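Local coordinates for protein alpha-1,3-glucanase (Bacillus circulans, PDB 5ZRU) that hydrolyses alpha-1,3-glucan as a GH87 glycoside hydrolase, this chain being its catalytic unit with bound calcium and zinc ions, at residues 518-523 and 559-564; 356-361 and 383-388; 437-442 and 478-483. All coordinates share one frame; numbering follows the deposited sequence.

Interaction 1. Residues 518-523 and 559-564; sequences ININGA and NDIAHP
N559 pairs with N521 across the strands: its amide binds that of N521, while its backbone bonds to the flanking I520 and G522. Both side chains have CG anti to the backbone N (chi1 -174° and -178°), which sends them the same way from the strands, and N559 ND2 gives a nearly straight bond of 3.0 Å to N521 OD1. The acceptor lies in the amide plane of N559, yet the donor stands above the carbonyl plane of N521, because the two amides are turned 48° apart. In the backbone, G522 N binds N559 O at 2.7 Å, while the bond from N559 N to I520 O is weak. Parallel pairing of this kind fits the parallel beta-helix expected of a pectate-lyase-like domain; 513-523 and 550-561 are strands of successive coils, and at D560 the chain turns a corner. D560 still feeds the ladder: its O accepts A523 N at 3.1 Å and also lies 3.2 Å from G522 CA, a CA-H...O contact. D560 CB packs 3.8 Å from G522 CA, and D560 OD2 makes a salt bridge with K525. D560 OD1 takes a bond from a water that also reaches A523 O weakly. I561 points to the other sheet face, where its CD1 lies 3.8 Å from I520 CG2 and 3.9 Å from A523 CB, bridging the two apolar side chains. Finally A562 N returns to A523 O at 3.2 Å from above the carbonyl plane, and A562 CB also touches that oxygen before packing on P538.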
loop_
_atom_site.group_PDB
_atom_site.type_symbol
_atom_site.label_atom_id
_atom_site.label_comp_id
_atom_site.label_asym_id
_atom_site.label_seq_id
_atom_site.Cartn_x
_atom_site.Cartn_y
_atom_site.Cartn_z
ATOM N N ILE A 518 -13.681 -12.357 18.259
ATOM C CA ILE A 518 -12.311 -11.860 18.158
ATOM C C ILE A 518 -11.373 -12.886 18.780
ATOM O O ILE A 518 -11.625 -13.368 19.893
ATOM C CB ILE A 518 -12.158 -10.501 18.864
ATOM C CG1 ILE A 518 -13.270 -9.519 18.445
ATOM C CG2 ILE A 518 -10.751 -9.926 18.629
ATOM C CD1 ILE A 518 -13.344 -9.210 16.972
ATOM N N ASN A 519 -10.285 -13.214 18.079
ATOM C CA ASN A 519 -9.234 -14.073 18.620
ATOM C C ASN A 519 -7.942 -13.277 18.710
ATOM O O ASN A 519 -7.412 -12.830 17.686
ATOM C CB ASN A 519 -9.022 -15.318 17.756
ATOM C CG ASN A 519 -10.255 -16.193 17.697
ATOM O OD1 ASN A 519 -10.856 -16.507 18.727
ATOM N ND2 ASN A 519 -10.646 -16.585 16.485
ATOM N N ILE A 520 -7.422 -13.129 19.927
ATOM C CA ILE A 520 -6.202 -12.372 20.176
ATOM C C ILE A 520 -5.147 -13.352 20.656
ATOM O O ILE A 520 -5.236 -13.890 21.770
ATOM C CB ILE A 520 -6.426 -11.254 21.201
ATOM C CG1 ILE A 520 -7.544 -10.336 20.704
ATOM C CG2 ILE A 520 -5.124 -10.490 21.432
ATOM C CD1 ILE A 520 -7.997 -9.225 21.711
ATOM N N ASN A 521 -4.140 -13.576 19.828
ATOM C CA ASN A 521 -3.119 -14.576 20.112
ATOM C C ASN A 521 -1.769 -13.874 20.097
ATOM O O ASN A 521 -1.176 -13.684 19.032
ATOM C CB ASN A 521 -3.180 -15.712 19.096
ATOM C CG ASN A 521 -2.167 -16.799 19.384
ATOM O OD1 ASN A 521 -1.561 -16.832 20.461
ATOM N ND2 ASN A 521 -1.977 -17.700 18.426
ATOM N N GLY A 522 -1.293 -13.483 21.275
ATOM C CA GLY A 522 -0.010 -12.820 21.383
ATOM C C GLY A 522 -0.128 -11.310 21.413
ATOM O O GLY A 522 -0.590 -10.695 20.448
ATOM N N ALA A 523 0.293 -10.692 22.510
ATOM C CA ALA A 523 0.315 -9.238 22.584
ATOM C C ALA A 523 1.493 -8.818 23.444
ATOM O O ALA A 523 2.014 -9.604 24.238
ATOM C CB ALA A 523 -1.007 -8.676 23.135
ATOM N N ASN A 559 -4.837 -15.423 24.214
ATOM C CA ASN A 559 -3.712 -16.316 24.444
ATOM C C ASN A 559 -2.431 -15.501 24.356
ATOM O O ASN A 559 -2.335 -14.598 23.521
ATOM C CB ASN A 559 -3.686 -17.456 23.416
ATOM C CG ASN A 559 -2.603 -18.475 23.711
ATOM O OD1 ASN A 559 -2.582 -19.074 24.788
ATOM N ND2 ASN A 559 -1.696 -18.677 22.759
ATOM N N ASP A 560 -1.471 -15.799 25.242
ATOM C CA ASP A 560 -0.114 -15.239 25.164
ATOM C C ASP A 560 -0.128 -13.713 25.298
ATOM O O ASP A 560 0.529 -12.989 24.545
ATOM C CB ASP A 560 0.573 -15.681 23.862
ATOM C CG ASP A 560 2.042 -15.286 23.796
ATOM O OD1 ASP A 560 2.676 -15.098 24.860
ATOM O OD2 ASP A 560 2.559 -15.143 22.669
ATOM N N ILE A 561 -0.879 -13.220 26.282
ATOM C CA ILE A 561 -1.006 -11.786 26.524
ATOM C C ILE A 561 0.083 -11.356 27.509
ATOM O O ILE A 561 0.160 -11.875 28.629
ATOM C CB ILE A 561 -2.406 -11.440 27.056
ATOM C CG1 ILE A 561 -3.479 -11.963 26.099
ATOM C CG2 ILE A 561 -2.552 -9.923 27.257
ATOM C CD1 ILE A 561 -3.318 -11.472 24.641
ATOM N N ALA A 562 0.931 -10.406 27.099
ATOM C CA ALA A 562 1.990 -9.940 27.996
ATOM C C ALA A 562 1.422 -9.349 29.287
ATOM O O ALA A 562 1.940 -9.618 30.379
ATOM C CB ALA A 562 2.880 -8.915 27.289
ATOM N N HIS A 563 0.364 -8.552 29.192
ATOM C CA HIS A 563 -0.178 -7.890 30.381
ATOM C C HIS A 563 -0.860 -8.913 31.283
ATOM O O HIS A 563 -1.817 -9.565 30.848
ATOM C CB HIS A 563 -1.164 -6.790 29.990
ATOM C CG HIS A 563 -1.428 -5.800 31.084
ATOM N ND1 HIS A 563 -2.083 -6.134 32.251
ATOM C CD2 HIS A 563 -1.120 -4.484 31.190
ATOM C CE1 HIS A 563 -2.168 -5.068 33.027
ATOM N NE2 HIS A 563 -1.590 -4.054 32.408
ATOM N N PRO A 564 -0.415 -9.082 32.533
ATOM C CA PRO A 564 -0.998 -10.131 33.392
ATOM C C PRO A 564 -2.488 -9.975 33.647
ATOM O O PRO A 564 -3.153 -10.975 33.960
ATOM C CB PRO A 564 -0.194 -10.006 34.695
ATOM C CG PRO A 564 0.396 -8.620 34.662
ATOM C CD PRO A 564 0.660 -8.338 33.210
HETATM O O HOH W 1 4.004 -12.233 25.377
#

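Interaction 2. Residues 356-361 and 383-388; sequences FAQGTS and SNVNGA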
loop_
_atom_site.group_PDB
_atom_site.type_symbol
_atom_site.label_atom_id
_atom_site.label_comp_id
_atom_site.label_asym_id
_atom_site.label_seq_id
_atom_site.Cartn_x
_atom_site.Cartn_y
_atom_site.Cartn_z
ATOM N N PHE A 356 -10.059 7.429 -0.724
ATOM C CA PHE A 356 -11.381 7.836 -1.213
ATOM C C PHE A 356 -11.785 9.103 -0.464
ATOM O O PHE A 356 -12.266 9.031 0.668
ATOM C CB PHE A 356 -12.404 6.730 -0.969
ATOM C CG PHE A 356 -12.255 5.526 -1.872
ATOM C CD1 PHE A 356 -11.528 5.599 -3.053
ATOM C CD2 PHE A 356 -12.866 4.315 -1.535
ATOM C CE1 PHE A 356 -11.407 4.475 -3.891
ATOM C CE2 PHE A 356 -12.758 3.198 -2.369
ATOM C CZ PHE A 356 -12.028 3.284 -3.554
ATOM N N ALA A 357 -11.610 10.268 -1.085
ATOM C CA ALA A 357 -11.807 11.542 -0.394
ATOM C C ALA A 357 -12.924 12.344 -1.060
ATOM O O ALA A 357 -13.494 11.937 -2.074
ATOM C CB ALA A 357 -10.504 12.349 -0.366
ATOM N N GLN A 358 -13.246 13.495 -0.466
ATOM C CA GLN A 358 -14.126 14.477 -1.119
ATOM C C GLN A 358 -15.466 13.873 -1.532
ATOM O O GLN A 358 -15.978 14.144 -2.625
ATOM C CB GLN A 358 -13.428 15.096 -2.335
ATOM C CG GLN A 358 -12.393 16.141 -1.971
ATOM C CD GLN A 358 -13.046 17.344 -1.334
ATOM O OE1 GLN A 358 -13.143 17.437 -0.108
ATOM N NE2 GLN A 358 -13.516 18.268 -2.165
ATOM N N GLY A 359 -16.034 13.038 -0.666
ATOM C CA GLY A 359 -17.346 12.486 -0.907
ATOM C C GLY A 359 -17.402 11.292 -1.831
ATOM O O GLY A 359 -18.504 10.869 -2.196
ATOM N N THR A 360 -16.257 10.762 -2.252
ATOM C CA THR A 360 -16.227 9.486 -2.956
ATOM C C THR A 360 -17.096 8.480 -2.215
ATOM O O THR A 360 -16.952 8.300 -1.001
ATOM C CB THR A 360 -14.787 8.969 -3.036
ATOM O OG1 THR A 360 -13.967 9.917 -3.735
ATOM C CG2 THR A 360 -14.752 7.622 -3.740
ATOM N N SER A 361 -18.000 7.827 -2.948
ATOM C CA SER A 361 -19.033 6.991 -2.346
ATOM C C SER A 361 -19.223 5.708 -3.143
ATOM O O SER A 361 -18.881 5.623 -4.328
ATOM C CB SER A 361 -20.380 7.733 -2.255
ATOM O OG SER A 361 -20.285 8.846 -1.382
ATOM N N SER A 383 -13.557 14.366 3.548
ATOM C CA SER A 383 -13.348 15.805 3.501
ATOM C C SER A 383 -14.534 16.498 2.830
ATOM O O SER A 383 -15.353 15.871 2.153
ATOM C CB SER A 383 -12.057 16.131 2.750
ATOM O OG SER A 383 -12.084 15.598 1.433
ATOM N N ASN A 384 -14.620 17.821 3.027
ATOM C CA ASN A 384 -15.768 18.581 2.533
ATOM C C ASN A 384 -15.343 19.887 1.862
ATOM O O ASN A 384 -16.070 20.888 1.924
ATOM C CB ASN A 384 -16.770 18.868 3.659
ATOM C CG ASN A 384 -16.242 19.858 4.696
ATOM O OD1 ASN A 384 -15.042 20.046 4.849
ATOM N ND2 ASN A 384 -17.159 20.500 5.413
ATOM N N VAL A 385 -14.184 19.886 1.201
ATOM C CA VAL A 385 -13.729 21.076 0.495
ATOM C C VAL A 385 -14.693 21.384 -0.639
ATOM O O VAL A 385 -15.162 20.485 -1.349
ATOM C CB VAL A 385 -12.297 20.884 -0.031
ATOM C CG1 VAL A 385 -11.792 22.160 -0.694
ATOM C CG2 VAL A 385 -11.358 20.427 1.092
ATOM N N ASN A 386 -15.021 22.666 -0.795
ATOM C CA ASN A 386 -15.907 23.121 -1.866
ATOM C C ASN A 386 -17.289 22.484 -1.782
ATOM O O ASN A 386 -17.970 22.331 -2.795
ATOM C CB ASN A 386 -15.287 22.866 -3.245
ATOM C CG ASN A 386 -13.988 23.607 -3.438
ATOM O OD1 ASN A 386 -13.803 24.701 -2.904
ATOM N ND2 ASN A 386 -13.072 23.014 -4.195
ATOM N N GLY A 387 -17.728 22.110 -0.583
ATOM C CA GLY A 387 -19.070 21.585 -0.443
ATOM C C GLY A 387 -19.249 20.144 -0.865
ATOM O O GLY A 387 -20.362 19.748 -1.225
ATOM N N ALA A 388 -18.190 19.348 -0.845
ATOM C CA ALA A 388 -18.334 17.932 -1.139
ATOM C C ALA A 388 -19.271 17.288 -0.120
ATOM O O ALA A 388 -19.237 17.648 1.064
ATOM C CB ALA A 388 -16.971 17.237 -1.108
#
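Q358 and S383 form the shortest link here: S383 OG donates to Q358 OE1 at 2.6 Å. V385 N reaches the same oxygen at 3.0 Å, and both donors lie in the carbonyl plane, each on a lone pair. The other end of the amide completes the grip, with Q358 NE2 giving a nearly straight bond of 2.9 Å to V385 O. A single glutamine therefore engages both backbone polar atoms of V385, its amide plane pointing at the acceptor although the donor is tilted from the V385 carbonyl plane. A388 N approaches V385 O from the opposite face, so this oxygen is held twice. NE2 has a second acceptor in D327 O, which helps to fix the rotation of the buried amide. S383 OG also takes a weak bond from Q358 N, tying the base of the side chain to its tip. The chain of Q358 can curl back this way because it bends at chi2 (-66°), while A388 CB packs 3.6 Å from Q358 O. Further out, a type I' beta turn from A357 to T360 sets up the glutamine: Q358 and G359 take its positive-phi positions, and A357 O accepts both T360 N and T360 OG1, the latter at 2.7 Å. S361 OG braces the exit by donating to G359 O and bonding to V392 N. On the strand side, 354-357 runs between 323-325 and 378-381 in the parallel beta-helix, with A357 joined to V325 and F356 to A379 through backbone bonds, so the contact links loops leaving adjacent coils.

Interaction 3. Residues 437-442 and 478-483; sequences NTVFPG and EASNDP
T438 turns its hydroxyl toward 478-483 with chi1 at 54°, OG1 lying between the backbone N and the carbonyl carbon, and N437 holds its amide in the same kind of position (chi1 69°). These torsions serve two loops that leave the neighbouring parallel strands 435-437 and 475-478 of the beta-helix, where strand pairing gives way to side-chain-to-backbone bonding. T438 OG1 donates to D482 O at 2.8 Å and accepts N481 N at 3.0 Å in an almost linear bond (173°). One hydroxyl thus clasps the turn of the opposing loop at two peptide groups, while T438 CG2 packs beside D482 CB. N437 OD1 bends back to accept V439 N, making an Asx turn that shapes the first loop. S480 adds a second link: its OG accepts T438 N at 3.3 Å and donates to E478 OE2 at 2.7 Å, meeting the carboxylate on its anti side. It is thereby a relay between the backbone of one loop and the glutamate at the strand end of the other. N437 CA makes a CA-H...O contact of 3.1 Å with E478 O, and N437 CB stands 3.8 Å from E478 CB. D482 uses its OD2 to bind ND1 of H444, a residue of the loop that continues 437-442, and NE2 of the same histidine bonds to F440 O within that loop. E478 OE1 forms a salt bridge with R472 and accepts from a water at 2.7 Å, the same water that accepts from N437 ND2 at 3.0 Å.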
loop_
_atom_site.group_PDB
_atom_site.type_symbol
_atom_site.label_atom_id
_atom_site.label_comp_id
_atom_site.label_asym_id
_atom_site.label_seq_id
_atom_site.Cartn_x
_atom_site.Cartn_y
_atom_site.Cartn_z
ATOM N N ASN A 437 -10.102 7.608 13.324
ATOM C CA ASN A 437 -10.021 8.765 14.209
ATOM C C ASN A 437 -10.923 9.861 13.665
ATOM O O ASN A 437 -11.464 9.757 12.561
ATOM C CB ASN A 437 -8.567 9.245 14.419
ATOM C CG ASN A 437 -7.924 9.871 13.179
ATOM O OD1 ASN A 437 -8.552 10.591 12.410
ATOM N ND2 ASN A 437 -6.623 9.616 13.011
ATOM N N THR A 438 -11.093 10.915 14.468
ATOM C CA THR A 438 -11.826 12.102 14.047
ATOM C C THR A 438 -10.908 13.323 14.015
ATOM O O THR A 438 -11.353 14.453 14.234
ATOM C CB THR A 438 -13.041 12.345 14.950
ATOM O OG1 THR A 438 -12.632 12.402 16.328
ATOM C CG2 THR A 438 -14.057 11.207 14.797
ATOM N N VAL A 439 -9.621 13.113 13.706
ATOM C CA VAL A 439 -8.653 14.211 13.762
ATOM C C VAL A 439 -8.655 15.104 12.526
ATOM O O VAL A 439 -8.098 16.206 12.574
ATOM C CB VAL A 439 -7.243 13.639 14.022
ATOM C CG1 VAL A 439 -6.597 13.186 12.728
ATOM C CG2 VAL A 439 -6.369 14.662 14.742
ATOM N N PHE A 440 -9.285 14.696 11.432
ATOM C CA PHE A 440 -9.127 15.428 10.182
ATOM C C PHE A 440 -10.325 16.322 9.895
ATOM O O PHE A 440 -11.417 16.107 10.430
ATOM C CB PHE A 440 -8.916 14.441 9.026
ATOM C CG PHE A 440 -7.637 13.667 9.145
ATOM C CD1 PHE A 440 -6.428 14.337 9.298
ATOM C CD2 PHE A 440 -7.640 12.280 9.173
ATOM C CE1 PHE A 440 -5.235 13.633 9.430
ATOM C CE2 PHE A 440 -6.452 11.571 9.309
ATOM C CZ PHE A 440 -5.248 12.246 9.441
ATOM N N PRO A 441 -10.139 17.350 9.058
ATOM C CA PRO A 441 -11.266 18.188 8.634
ATOM C C PRO A 441 -12.333 17.380 7.917
ATOM O O PRO A 441 -12.081 16.297 7.382
ATOM C CB PRO A 441 -10.622 19.201 7.676
ATOM C CG PRO A 441 -9.200 19.264 8.094
ATOM C CD PRO A 441 -8.847 17.879 8.577
ATOM N N GLY A 442 -13.539 17.923 7.910
ATOM C CA GLY A 442 -14.635 17.325 7.168
ATOM C C GLY A 442 -15.643 16.619 8.055
ATOM O O GLY A 442 -15.772 16.888 9.249
ATOM N N GLU A 478 -9.509 6.254 17.974
ATOM C CA GLU A 478 -9.130 7.513 18.606
ATOM C C GLU A 478 -10.271 8.503 18.424
ATOM O O GLU A 478 -10.568 8.906 17.297
ATOM C CB GLU A 478 -7.833 8.048 18.002
ATOM C CG GLU A 478 -7.396 9.382 18.563
ATOM C CD GLU A 478 -6.218 9.960 17.797
ATOM O OE1 GLU A 478 -5.179 9.273 17.692
ATOM O OE2 GLU A 478 -6.351 11.088 17.274
ATOM N N ALA A 479 -10.919 8.880 19.522
ATOM C CA ALA A 479 -11.994 9.872 19.470
ATOM C C ALA A 479 -11.361 11.237 19.712
ATOM O O ALA A 479 -11.519 11.869 20.757
ATOM C CB ALA A 479 -13.096 9.547 20.470
ATOM N N SER A 480 -10.593 11.653 18.699
ATOM C CA SER A 480 -9.750 12.838 18.793
ATOM C C SER A 480 -10.579 14.071 19.135
ATOM O O SER A 480 -10.233 14.842 20.037
ATOM C CB SER A 480 -9.022 13.056 17.466
ATOM O OG SER A 480 -8.897 11.821 16.737
ATOM N N ASN A 481 -11.668 14.296 18.398
ATOM C CA ASN A 481 -12.483 15.471 18.651
ATOM C C ASN A 481 -13.932 15.004 18.757
ATOM O O ASN A 481 -14.537 15.096 19.827
ATOM C CB ASN A 481 -12.204 16.518 17.571
ATOM C CG ASN A 481 -13.453 17.089 16.954
ATOM O OD1 ASN A 481 -14.126 17.960 17.536
ATOM N ND2 ASN A 481 -13.785 16.607 15.764
ATOM N N ASP A 482 -14.462 14.430 17.705
ATOM C CA ASP A 482 -15.808 13.881 17.730
ATOM C C ASP A 482 -15.777 12.407 18.132
ATOM O O ASP A 482 -14.712 11.780 18.156
ATOM C CB ASP A 482 -16.459 14.052 16.363
ATOM C CG ASP A 482 -16.920 15.480 16.108
ATOM O OD1 ASP A 482 -17.360 16.161 17.061
ATOM O OD2 ASP A 482 -16.863 15.905 14.946
ATOM N N PRO A 483 -16.921 11.822 18.484
ATOM C CA PRO A 483 -16.932 10.417 18.905
ATOM C C PRO A 483 -16.759 9.448 17.741
ATOM O O PRO A 483 -17.020 9.755 16.578
ATOM C CB PRO A 483 -18.313 10.248 19.555
ATOM C CG PRO A 483 -19.145 11.351 18.967
ATOM C CD PRO A 483 -18.209 12.494 18.758
HETATM O O HOH W 2 -5.199 8.211 15.243
#

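In the fold
All three contacts lie within the D2 part of the catalytic unit and join successive coils of its parallel beta-helix, appearing along the chain in the order interaction 2, interaction 3, interaction 1. Interactions 2 and 3 belong to the same run of parallel strands, which includes 354-357, 378-381, 435-437 and 475-478; their centres are 16 Å apart and they touch where N384 OD1 packs 3.6 Å from G442 CA. Interaction 1 lies in another run, on 513-523 and 550-561, with its centre 28 Å from interaction 3 and 39 Å from interaction 2. Coil-to-coil cohesion thus combines strand pairing at one corner with side chains bonded to backbone in the loops.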